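Side-chain contacts in S-adenosylmethionine decarboxylase proenzyme (Aquifex aeolicus, PDB 2III), which probably decarboxylates S-adenosylmethionine, yielding the propylamine donor needed to make spermidine and spermine from putrescine: residues 48-51 with 55-58; 69-72 with 77-80. All blocks are in the same frame, centred on the assembly; numbering follows the deposited sequence.

Contact 1 of 2, residues 48-51 with 55-58; sequences YQFQ and ATGV
Tyr48 and Thr56 pair near the turn of the beta hairpin built from strands 42-49 and 55-61. They form an antiparallel hydrogen-bonded pair: Tyr48 N donates to Thr56 O at 2.9 Å (153° at the hydrogen), and Thr56 N donates to Tyr48 O at 3.0 Å (159°). Gln49 and Ala55 follow as a non-hydrogen-bonded pair, the CA atoms of Gln49 and Ala55 lying 4.7 Å apart. In this two-layer alpha/beta sandwich the side chains alternate between the faces of the sheet: Ala55 lies against Val24 and Ile27 of helix 24-37, while Tyr48 and Thr56 point to the sheet face that meets Ile43 and Leu60 of the second subunit. Beyond the paired residues, Phe50 leans back over the hairpin. Its CG is anti to its own carbonyl carbon (chi1 -73°), which carries the ring toward strand 55-61. There Phe50 CE2 meets Thr56 OG1 edge-on, near the ring plane, at 3.1 Å; Phe50 CD2 also lies 3.8 Å from Ala55 CA. Thr56 OG1 has its polar partner elsewhere, in a hydrogen bond to His69 ND1. One face of the Phe50 ring takes Tyr48 CD2, 3.4 Å above the plane and displaced toward the rim. With an alanine in place of Phe50, the Tyr48 ring would lose the face it lies against and would probably be freer to turn, and a gap would probably open beside Thr56.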
loop_
_atom_site.group_PDB
_atom_site.type_symbol
_atom_site.label_atom_id
_atom_site.label_comp_id
_atom_site.label_asym_id
_atom_site.label_seq_id
_atom_site.Cartn_x
_atom_site.Cartn_y
_atom_site.Cartn_z
ATOM N N TYR A 48 -8.810 11.049 2.781
ATOM C CA TYR A 48 -8.569 11.942 3.898
ATOM C C TYR A 48 -7.932 13.243 3.422
ATOM O O TYR A 48 -6.985 13.232 2.643
ATOM C CB TYR A 48 -7.666 11.284 4.938
ATOM C CG TYR A 48 -7.589 12.094 6.208
ATOM C CD1 TYR A 48 -8.680 12.168 7.075
ATOM C CD2 TYR A 48 -6.445 12.829 6.522
ATOM C CE1 TYR A 48 -8.633 12.956 8.226
ATOM C CE2 TYR A 48 -6.388 13.620 7.672
ATOM C CZ TYR A 48 -7.486 13.678 8.516
ATOM O OH TYR A 48 -7.438 14.459 9.645
ATOM N N GLN A 49 -8.467 14.361 3.897
ATOM C CA GLN A 49 -7.964 15.682 3.539
ATOM C C GLN A 49 -7.010 16.169 4.619
ATOM O O GLN A 49 -7.365 16.208 5.797
ATOM C CB GLN A 49 -9.135 16.664 3.402
ATOM C CG GLN A 49 -8.749 18.105 3.087
ATOM C CD GLN A 49 -8.030 18.249 1.760
ATOM O OE1 GLN A 49 -6.824 18.505 1.717
ATOM N NE2 GLN A 49 -8.766 18.080 0.666
ATOM N N PHE A 50 -5.792 16.521 4.223
ATOM C CA PHE A 50 -4.813 17.031 5.177
ATOM C C PHE A 50 -4.782 18.547 5.078
ATOM O O PHE A 50 -5.143 19.118 4.046
ATOM C CB PHE A 50 -3.414 16.479 4.876
ATOM C CG PHE A 50 -3.245 15.027 5.237
ATOM C CD1 PHE A 50 -3.212 14.629 6.570
ATOM C CD2 PHE A 50 -3.141 14.053 4.245
ATOM C CE1 PHE A 50 -3.085 13.276 6.914
ATOM C CE2 PHE A 50 -3.016 12.695 4.580
ATOM C CZ PHE A 50 -2.986 12.311 5.918
ATOM N N GLN A 51 -4.366 19.197 6.157
ATOM C CA GLN A 51 -4.258 20.649 6.163
ATOM C C GLN A 51 -2.777 20.981 6.043
ATOM O O GLN A 51 -1.932 20.261 6.579
ATOM C CB GLN A 51 -4.836 21.219 7.462
ATOM C CG GLN A 51 -6.327 20.948 7.621
ATOM C CD GLN A 51 -7.164 21.527 6.480
ATOM O OE1 GLN A 51 -8.306 21.121 6.268
ATOM N NE2 GLN A 51 -6.598 22.479 5.749
ATOM N N ALA A 55 -3.674 15.036 0.341
ATOM C CA ALA A 55 -4.643 14.017 0.716
ATOM C C ALA A 55 -4.161 12.581 0.543
ATOM O O ALA A 55 -3.197 12.305 -0.170
ATOM C CB ALA A 55 -5.939 14.225 -0.100
ATOM N N THR A 56 -4.851 11.672 1.218
ATOM C CA THR A 56 -4.575 10.250 1.124
ATOM C C THR A 56 -5.811 9.598 0.519
ATOM O O THR A 56 -6.943 10.038 0.749
ATOM C CB THR A 56 -4.309 9.622 2.498
ATOM O OG1 THR A 56 -3.033 10.055 2.982
ATOM C CG2 THR A 56 -4.315 8.102 2.400
ATOM N N GLY A 57 -5.588 8.564 -0.279
ATOM C CA GLY A 57 -6.690 7.857 -0.895
ATOM C C GLY A 57 -6.307 6.397 -0.987
ATOM O O GLY A 57 -5.197 6.078 -1.415
ATOM N N VAL A 58 -7.197 5.511 -0.557
ATOM C CA VAL A 58 -6.927 4.084 -0.622
ATOM C C VAL A 58 -8.165 3.362 -1.126
ATOM O O VAL A 58 -9.286 3.674 -0.727
ATOM C CB VAL A 58 -6.546 3.508 0.754
ATOM C CG1 VAL A 58 -7.714 3.646 1.711
ATOM C CG2 VAL A 58 -6.145 2.038 0.612
#

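Contact 2 of 2, residues 69-72 with 77-80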
loop_
_atom_site.group_PDB
_atom_site.type_symbol
_atom_site.label_atom_id
_atom_site.label_comp_id
_atom_site.label_asym_id
_atom_site.label_seq_id
_atom_site.Cartn_x
_atom_site.Cartn_y
_atom_site.Cartn_z
ATOM N N HIS A 69 -0.711 9.170 -1.727
ATOM C CA HIS A 69 -0.457 10.137 -0.671
ATOM C C HIS A 69 0.149 11.324 -1.421
ATOM O O HIS A 69 0.964 11.133 -2.331
ATOM C CB HIS A 69 0.527 9.536 0.337
ATOM C CG HIS A 69 0.048 8.254 0.959
ATOM N ND1 HIS A 69 -1.002 8.203 1.852
ATOM C CD2 HIS A 69 0.479 6.977 0.817
ATOM C CE1 HIS A 69 -1.196 6.952 2.234
ATOM N NE2 HIS A 69 -0.309 6.188 1.622
ATOM N N THR A 70 -0.249 12.543 -1.070
ATOM C CA THR A 70 0.266 13.700 -1.796
ATOM C C THR A 70 0.795 14.857 -0.960
ATOM O O THR A 70 0.417 15.039 0.196
ATOM C CB THR A 70 -0.797 14.263 -2.756
ATOM O OG1 THR A 70 -1.779 14.991 -2.008
ATOM C CG2 THR A 70 -1.485 13.131 -3.502
ATOM N N TRP A 71 1.668 15.640 -1.588
ATOM C CA TRP A 71 2.305 16.800 -0.977
ATOM C C TRP A 71 2.350 17.886 -2.035
ATOM O O TRP A 71 3.303 17.970 -2.812
ATOM C CB TRP A 71 3.737 16.468 -0.549
ATOM C CG TRP A 71 3.833 15.522 0.607
ATOM C CD1 TRP A 71 3.999 15.851 1.919
ATOM C CD2 TRP A 71 3.770 14.088 0.552
ATOM N NE1 TRP A 71 4.045 14.710 2.689
ATOM C CE2 TRP A 71 3.906 13.617 1.878
ATOM C CE3 TRP A 71 3.613 13.157 -0.487
ATOM C CZ2 TRP A 71 3.889 12.248 2.195
ATOM C CZ3 TRP A 71 3.598 11.797 -0.172
ATOM C CH2 TRP A 71 3.735 11.358 1.163
ATOM N N PRO A 72 1.300 18.710 -2.104
ATOM C CA PRO A 72 1.235 19.794 -3.080
ATOM C C PRO A 72 2.486 20.682 -3.080
ATOM O O PRO A 72 2.996 21.037 -4.141
ATOM C CB PRO A 72 -0.016 20.553 -2.646
ATOM C CG PRO A 72 -0.914 19.445 -2.205
ATOM C CD PRO A 72 0.020 18.574 -1.385
ATOM N N ALA A 77 3.505 13.041 -5.442
ATOM C CA ALA A 77 2.449 12.076 -5.166
ATOM C C ALA A 77 3.083 10.683 -5.171
ATOM O O ALA A 77 3.805 10.327 -6.098
ATOM C CB ALA A 77 1.353 12.161 -6.234
ATOM N N THR A 78 2.831 9.905 -4.125
ATOM C CA THR A 78 3.362 8.555 -4.048
ATOM C C THR A 78 2.195 7.608 -4.277
ATOM O O THR A 78 1.211 7.609 -3.523
ATOM C CB THR A 78 4.034 8.302 -2.684
ATOM O OG1 THR A 78 3.163 8.721 -1.622
ATOM C CG2 THR A 78 5.344 9.083 -2.611
ATOM N N VAL A 79 2.317 6.805 -5.329
ATOM C CA VAL A 79 1.262 5.887 -5.746
ATOM C C VAL A 79 1.568 4.388 -5.658
ATOM O O VAL A 79 2.686 3.951 -5.917
ATOM C CB VAL A 79 0.872 6.184 -7.204
ATOM C CG1 VAL A 79 -0.384 5.406 -7.574
ATOM C CG2 VAL A 79 0.681 7.697 -7.402
ATOM N N ASP A 80 0.553 3.606 -5.310
ATOM C CA ASP A 80 0.691 2.158 -5.237
ATOM C C ASP A 80 -0.474 1.499 -5.957
ATOM O O ASP A 80 -1.640 1.813 -5.689
ATOM C CB ASP A 80 0.679 1.659 -3.784
ATOM C CG ASP A 80 1.973 1.935 -3.048
ATOM O OD1 ASP A 80 2.572 0.958 -2.540
ATOM O OD2 ASP A 80 2.382 3.116 -2.963
#
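Strands 69-71 and 77-80 run antiparallel, with His69 and Thr78 as a hydrogen-bonded pair; the axes of these short segments come within 4.8 Å and their N-to-C directions differ by 169°. Thr78 N donates to His69 O at 2.9 Å in a nearly straight bond (165° at the hydrogen); His69 N to Thr78 O closes the pair at 3.1 Å. His69 O receives a further CA-H...O contact from Ala77 CA at 3.3 Å. Thr70 and Ala77 make the next, non-hydrogen-bonded pair, where the methyls Thr70 CG2 and Ala77 CB meet at 4.1 Å. On the other face Thr78 reaches across to two aromatic residues of the neighbouring strand. Its OG1 sits between its own backbone N and carbonyl carbon, a torsion that turns the hydroxyl toward strand 69-71 and brings Thr78 OG1 to 3.4 Å from His69 CB, near the plane of the imidazole. Thr78 OG1 also lies in the plane of the Trp71 ring at its benzo edge, 3.4 Å from Trp71 CZ3, and Thr78 CG2 adds a 4.0 Å contact to Trp71 CZ3. Thr78 OG1 has its strongest polar partner in Tyr82 OH of the second subunit, by a hydrogen bond. The His69 imidazole is held at NE2 by His65 ND1 of the second subunit. Ser64 and Cys84 of that subunit pack on His69 and Trp71 respectively, consistent with an active site at the dimer interface, as in prokaryotic pyruvoyl-dependent AdoMet decarboxylases, in which His69 is the predicted proton acceptor for self-cleavage.

In the fold
Contacts 1 and 2 are successive hairpins of one antiparallel sheet, joined because strands 55-61 and 65-71 are neighbours in it. Their centres are 10 Å apart, and two probable hydrogen bonds link them directly, Thr56 OG1 to His69 ND1 and Ala55 N to Thr70 OG1, each 3.0 Å long. Contact 1 includes strand 42-49, outermost within the chain, and is partly buried; contact 2 is deeper, with four of its five touching residues buried. Both reach the second subunit, but differently: around 48-51 and 55-58 the partners are the aliphatic Ile43 and Leu60, whereas around 69-72 and 77-80 they include polar His65, Tyr82 and Arg113 of that subunit.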